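PDB 3EXR: RmpD (Hexulose-6-phosphate synthase) from Streptococcus mutans, which belongs to the orotidine 5'-phosphate decarboxylase/HUMPS family of TIM-barrel proteins and pairs with a second copy of itself. Local coordinates for residues N159-K162 against K163-M167; C90-T93 against I94-K98. All blocks are in the same frame, centred on the assembly; numbering follows the deposited sequence.

Interaction 1 (N159-K162 against K163-M167); sequences NKVK and KLIEM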
ATOM      1  N   ASN A 159      15.431 -13.993 -15.924  1.00 11.85           N
ATOM      2  CA  ASN A 159      16.778 -13.588 -15.517  1.00 12.29           C
ATOM      3  C   ASN A 159      16.795 -12.847 -14.184  1.00 12.26           C
ATOM      4  O   ASN A 159      17.701 -13.040 -13.365  1.00 13.15           O
ATOM      5  CB  ASN A 159      17.430 -12.693 -16.564  1.00 12.53           C
ATOM      6  CG  ASN A 159      17.930 -13.449 -17.775  1.00 14.13           C
ATOM      7  OD1 ASN A 159      18.165 -12.843 -18.844  1.00 16.22           O
ATOM      8  ND2 ASN A 159      18.101 -14.755 -17.637  1.00 14.51           N
ATOM      9  N   LYS A 160      15.819 -11.978 -13.990  1.00 11.30           N
ATOM     10  CA  LYS A 160      15.740 -11.207 -12.751  1.00 10.88           C
ATOM     11  C   LYS A 160      15.370 -12.099 -11.564  1.00 10.21           C
ATOM     12  O   LYS A 160      15.942 -12.000 -10.484  1.00 10.46           O
ATOM     13  CB  LYS A 160      14.785 -10.018 -12.905  1.00 11.31           C
ATOM     14  CG  LYS A 160      15.208  -9.053 -14.030  1.00 11.22           C
ATOM     15  CD  LYS A 160      14.526  -7.703 -13.933  1.00 14.25           C
ATOM     16  CE  LYS A 160      15.086  -6.884 -12.796  1.00 15.54           C
ATOM     17  NZ  LYS A 160      14.520  -5.489 -12.839  1.00 18.21           N
ATOM     18  N   VAL A 161      14.407 -12.987 -11.774  1.00 10.17           N
ATOM     19  CA  VAL A 161      14.088 -14.002 -10.770  1.00 10.74           C
ATOM     20  C   VAL A 161      15.330 -14.791 -10.408  1.00 10.64           C
ATOM     21  O   VAL A 161      15.642 -14.947  -9.227  1.00 10.78           O
ATOM     22  CB  VAL A 161      12.920 -14.900 -11.202  1.00 10.33           C
ATOM     23  CG1 VAL A 161      12.728 -16.050 -10.213  1.00 11.30           C
ATOM     24  CG2 VAL A 161      11.629 -14.039 -11.360  1.00  9.92           C
ATOM     25  N   LYS A 162      16.050 -15.283 -11.414  1.00 11.90           N
ATOM     26  CA  LYS A 162      17.256 -16.058 -11.168  1.00 12.16           C
ATOM     27  C   LYS A 162      18.294 -15.282 -10.367  1.00 11.71           C
ATOM     28  O   LYS A 162      18.907 -15.835  -9.452  1.00 12.75           O
ATOM     29  CB  LYS A 162      17.860 -16.532 -12.489  1.00 12.11           C
ATOM     30  CG  LYS A 162      17.082 -17.646 -13.116  1.00 12.52           C
ATOM     31  CD  LYS A 162      17.387 -17.764 -14.596  1.00 13.65           C
ATOM     32  CE  LYS A 162      16.558 -18.846 -15.258  1.00 14.46           C
ATOM     33  NZ  LYS A 162      16.957 -19.108 -16.712  1.00 14.63           N
ATOM     34  N   LYS A 163      18.464 -14.010 -10.704  1.00 10.80           N
ATOM     35  CA  LYS A 163      19.468 -13.181 -10.034  1.00 11.62           C
ATOM     36  C   LYS A 163      19.117 -12.920  -8.578  1.00 11.78           C
ATOM     37  O   LYS A 163      19.989 -12.939  -7.715  1.00 11.86           O
ATOM     38  CB  LYS A 163      19.680 -11.872 -10.787  1.00 12.36           C
ATOM     39  CG  LYS A 163      20.732 -10.924 -10.149  1.00 14.82           C
ATOM     40  CD  LYS A 163      22.124 -11.556 -10.034  1.00 21.14           C
ATOM     41  CE  LYS A 163      23.248 -10.572 -10.415  1.00 24.28           C
ATOM     42  NZ  LYS A 163      23.395  -9.405  -9.502  1.00 26.16           N
ATOM     43  N   LEU A 164      17.842 -12.661  -8.297  1.00 11.09           N
ATOM     44  CA  LEU A 164      17.418 -12.480  -6.912  1.00 10.61           C
ATOM     45  C   LEU A 164      17.627 -13.734  -6.068  1.00 10.65           C
ATOM     46  O   LEU A 164      18.051 -13.660  -4.919  1.00 10.54           O
ATOM     47  CB  LEU A 164      15.962 -12.035  -6.851  1.00 10.97           C
ATOM     48  CG  LEU A 164      15.608 -10.667  -7.376  1.00 11.13           C
ATOM     49  CD1 LEU A 164      14.100 -10.585  -7.497  1.00 11.34           C
ATOM     50  CD2 LEU A 164      16.145  -9.539  -6.462  1.00 10.74           C
ATOM     51  N   ILE A 165      17.362 -14.896  -6.662  1.00 11.16           N
ATOM     52  CA  ILE A 165      17.555 -16.173  -5.982  1.00 12.12           C
ATOM     53  C   ILE A 165      19.053 -16.332  -5.667  1.00 12.97           C
ATOM     54  O   ILE A 165      19.426 -16.700  -4.551  1.00 13.01           O
ATOM     55  CB  ILE A 165      17.033 -17.361  -6.846  1.00 12.25           C
ATOM     56  CG1 ILE A 165      15.497 -17.352  -6.886  1.00 12.01           C
ATOM     57  CG2 ILE A 165      17.570 -18.697  -6.322  1.00 12.32           C
ATOM     58  CD1 ILE A 165      14.841 -18.267  -7.928  1.00 11.55           C
ATOM     59  N   GLU A 166      19.896 -15.996  -6.645  1.00 13.99           N
ATOM     60  CA  GLU A 166      21.336 -16.153  -6.464  1.00 15.84           C
ATOM     61  C   GLU A 166      21.872 -15.216  -5.389  1.00 15.52           C
ATOM     62  O   GLU A 166      22.787 -15.570  -4.658  1.00 15.88           O
ATOM     63  CB  GLU A 166      22.077 -15.999  -7.784  1.00 17.31           C
ATOM     64  CG  GLU A 166      22.049 -17.282  -8.631  1.00 21.07           C
ATOM     65  CD  GLU A 166      22.069 -18.600  -7.818  1.00 26.79           C
ATOM     66  OE1 GLU A 166      21.047 -19.344  -7.806  1.00 28.15           O
ATOM     67  OE2 GLU A 166      23.114 -18.916  -7.207  1.00 29.95           O
ATOM     68  N   MET A 167      21.263 -14.039  -5.254  1.00 14.67           N
ATOM     69  CA  MET A 167      21.618 -13.089  -4.186  1.00 14.55           C
ATOM     70  C   MET A 167      21.256 -13.603  -2.794  1.00 13.89           C
ATOM     71  O   MET A 167      21.755 -13.089  -1.804  1.00 14.54           O
ATOM     72  CB  MET A 167      20.913 -11.748  -4.414  1.00 14.67           C
ATOM     73  CG  MET A 167      21.489 -10.953  -5.556  1.00 15.87           C
ATOM     74  SD  MET A 167      20.670  -9.367  -5.765  1.00 19.12           S
ATOM     75  CE  MET A 167      21.364  -8.449  -4.454  1.00 16.56           C
TER
HETATM   76  O   HOH W   1      19.204 -18.771  -9.502  1.00 17.60           O
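Four successive helical hydrogen bonds join N159-K162 to K163-M167, K163 N to N159 O, L164 N to K160 O, I165 N to V161 O and E166 N to K162 O, each between residues four apart. The straightest runs from L164 N to K160 O at 3.0 Å, with an N-H...O angle of 167°. On the barrel side of the helix, V161 CG1 touches I165 CD1 at 3.8 Å, the two side chains lying at an oblique angle to each other. V161 places this methyl anti to its own backbone N (chi1 173°), beside its carbonyl carbon, and I165 CG1 lies 3.4 Å from V161 O. The branch of L164 likewise sits close to a carbonyl of the preceding turn, its CG 3.4 Å from K160 O. V161, L164 and I165 all pack on V171 of strand 170-174, while K160 makes a cation-pi contact with W122 and K163 one with Y124. On the outer side K162 O has a second donor: a water gives one hydrogen to it at 3.0 Å and the other to E166 OE1 at 2.6 Å. The bend of E166 at chi2 (-34°) brings its carboxylate within reach of that water. The helix is thus amphipathic, with V161, L164 and I165 facing the barrel wall, while on the polar side a single water ties a carboxylate to a backbone carbonyl that already accepts the E166 N-H.

Interaction 2 (C90-T93 against I94-K98); sequences CSAT and IPTMK
T93 O accepts the M97 N-H at 2.9 Å, a nearly straight bond (N-H...O 166°), and closes the first turn of helix 94-107. T93 is the N-cap residue. Its OG1 sits between the backbone N and the carbonyl carbon (chi1 66°), which turns the hydroxyl toward the start of the helix, 3.2 Å from T96 N and 3.1 Å from T96 OG1. The two threonine side chains cross at about a right angle, and P95 CD approaches T93 OG1 at 3.5 Å. A water accepts the T93 N-H at 3.2 Å and is also hydrogen-bonded to T96 OG1 at 2.7 Å, so that it links the cap residue to the first turn. Next to these polar groups A92 CB rests against T96 CG2 (4.0 Å) and M97 CG. The M97 chain, extended beyond CG, runs back along the loop until its CE methyl lies 3.7 Å from A92 O. M97 also packs on W130 of helix 124-132 and V116 of strand 113-117, and S91 OG is hydrogen-bonded to S91 OG of the second subunit. Polar and apolar contacts therefore fix the same junction of loop and helix: on the polar side the T93 carbonyl and the water hold it by hydrogen bonds, while A92 CB and the M97 chain make the apolar side, M97 continuing onto W130 and V116.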
ATOM      1  N   CYS A  90       8.415  -1.983  -2.062  1.00 10.25           N
ATOM      2  CA  CYS A  90       9.861  -1.798  -2.164  1.00 11.47           C
ATOM      3  C   CYS A  90      10.291  -0.346  -1.947  1.00 12.42           C
ATOM      4  O   CYS A  90      11.469  -0.084  -1.709  1.00 13.85           O
ATOM      5  CB  CYS A  90      10.363  -2.324  -3.513  1.00 11.11           C
ATOM      6  SG  CYS A  90       9.508  -1.631  -4.955  1.00 12.85           S
ATOM      7  N   SER A  91       9.338   0.578  -2.058  1.00 13.24           N
ATOM      8  CA  SER A  91       9.504   2.014  -1.776  1.00 14.19           C
ATOM      9  C   SER A  91       9.769   2.314  -0.309  1.00 13.95           C
ATOM     10  O   SER A  91      10.281   3.382   0.027  1.00 14.50           O
ATOM     11  CB  SER A  91       8.214   2.779  -2.146  1.00 13.99           C
ATOM     12  OG  SER A  91       7.832   2.598  -3.481  1.00 17.45           O
ATOM     13  N   ALA A  92       9.296   1.449   0.578  1.00 12.97           N
ATOM     14  CA  ALA A  92       9.518   1.626   1.997  1.00 12.19           C
ATOM     15  C   ALA A  92      11.013   1.727   2.308  1.00 12.05           C
ATOM     16  O   ALA A  92      11.834   1.021   1.730  1.00 12.83           O
ATOM     17  CB  ALA A  92       8.906   0.467   2.774  1.00 12.17           C
ATOM     18  N   THR A  93      11.367   2.619   3.210  1.00 12.14           N
ATOM     19  CA  THR A  93      12.764   2.772   3.587  1.00 12.51           C
ATOM     20  C   THR A  93      13.250   1.595   4.416  1.00 12.62           C
ATOM     21  O   THR A  93      12.448   0.811   4.938  1.00 12.76           O
ATOM     22  CB  THR A  93      12.956   4.034   4.407  1.00 12.81           C
ATOM     23  OG1 THR A  93      12.262   3.878   5.647  1.00 12.78           O
ATOM     24  CG2 THR A  93      12.404   5.251   3.647  1.00 13.02           C
ATOM     25  N   ILE A  94      14.568   1.486   4.546  1.00 13.57           N
ATOM     26  CA  ILE A  94      15.186   0.451   5.363  1.00 13.43           C
ATOM     27  C   ILE A  94      14.734   0.562   6.835  1.00 13.21           C
ATOM     28  O   ILE A  94      14.350  -0.439   7.412  1.00 13.29           O
ATOM     29  CB  ILE A  94      16.751   0.458   5.197  1.00 13.30           C
ATOM     30  CG1 ILE A  94      17.137  -0.037   3.796  1.00 14.89           C
ATOM     31  CG2 ILE A  94      17.413  -0.382   6.286  1.00 14.24           C
ATOM     32  CD1 ILE A  94      16.732  -1.455   3.508  1.00 15.42           C
ATOM     33  N   PRO A  95      14.734   1.764   7.446  1.00 13.68           N
ATOM     34  CA  PRO A  95      14.167   1.840   8.811  1.00 13.38           C
ATOM     35  C   PRO A  95      12.715   1.338   8.939  1.00 12.74           C
ATOM     36  O   PRO A  95      12.392   0.617   9.885  1.00 11.74           O
ATOM     37  CB  PRO A  95      14.309   3.322   9.169  1.00 14.05           C
ATOM     38  CG  PRO A  95      15.466   3.790   8.329  1.00 14.16           C
ATOM     39  CD  PRO A  95      15.315   3.062   7.037  1.00 13.82           C
ATOM     40  N   THR A  96      11.873   1.681   7.975  1.00 12.23           N
ATOM     41  CA  THR A  96      10.489   1.188   7.977  1.00 11.74           C
ATOM     42  C   THR A  96      10.449  -0.355   7.878  1.00 11.34           C
ATOM     43  O   THR A  96       9.717  -1.037   8.620  1.00 10.65           O
ATOM     44  CB  THR A  96       9.722   1.804   6.814  1.00 11.38           C
ATOM     45  OG1 THR A  96       9.528   3.202   7.051  1.00 11.64           O
ATOM     46  CG2 THR A  96       8.354   1.152   6.644  1.00 10.85           C
ATOM     47  N   MET A  97      11.226  -0.915   6.944  1.00 11.55           N
ATOM     48  CA  MET A  97      11.267  -2.384   6.790  1.00 12.13           C
ATOM     49  C   MET A  97      11.827  -3.084   8.033  1.00 12.22           C
ATOM     50  O   MET A  97      11.292  -4.101   8.462  1.00 11.92           O
ATOM     51  CB  MET A  97      12.061  -2.812   5.561  1.00 12.47           C
ATOM     52  CG  MET A  97      11.434  -2.420   4.228  1.00 12.08           C
ATOM     53  SD  MET A  97      12.403  -3.140   2.920  1.00 13.81           S
ATOM     54  CE  MET A  97      11.505  -2.614   1.438  1.00 11.94           C
ATOM     55  N   LYS A  98      12.881  -2.526   8.626  1.00 12.53           N
ATOM     56  CA  LYS A  98      13.419  -3.097   9.873  1.00 13.65           C
ATOM     57  C   LYS A  98      12.405  -3.023  11.006  1.00 12.59           C
ATOM     58  O   LYS A  98      12.262  -3.979  11.778  1.00 12.41           O
ATOM     59  CB  LYS A  98      14.700  -2.384  10.314  1.00 13.80           C
ATOM     60  CG  LYS A  98      15.952  -2.835   9.632  1.00 19.04           C
ATOM     61  CD  LYS A  98      17.178  -2.218  10.352  1.00 23.23           C
ATOM     62  CE  LYS A  98      18.498  -2.579   9.629  1.00 26.52           C
ATOM     63  NZ  LYS A  98      19.520  -1.450   9.637  1.00 27.91           N
TER
HETATM   64  O   HOH W   2       9.229   4.419   4.670  1.00 12.55           O

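Both contacts are local, and they follow one another along the chain: interaction 2 comes first, where the loop after strand 85-89 enters helix 94-107, and interaction 1 lies later, in the last turns of helix 155-167 ahead of strand 170-174. Their centres are 21 Å apart and their nearest atoms about 10 Å apart, without touching. Helix 124-132 relates them, since W130 packs on the M97 side of interaction 2 and Y124 on the L164 side of interaction 1. In the eight-stranded parallel barrel they sample the entry to one outer helix, after its strand, and the later part of another, ahead of the next strand. S91 of interaction 2 also meets the second subunit, whereas interaction 1 lies away from the dimer contact.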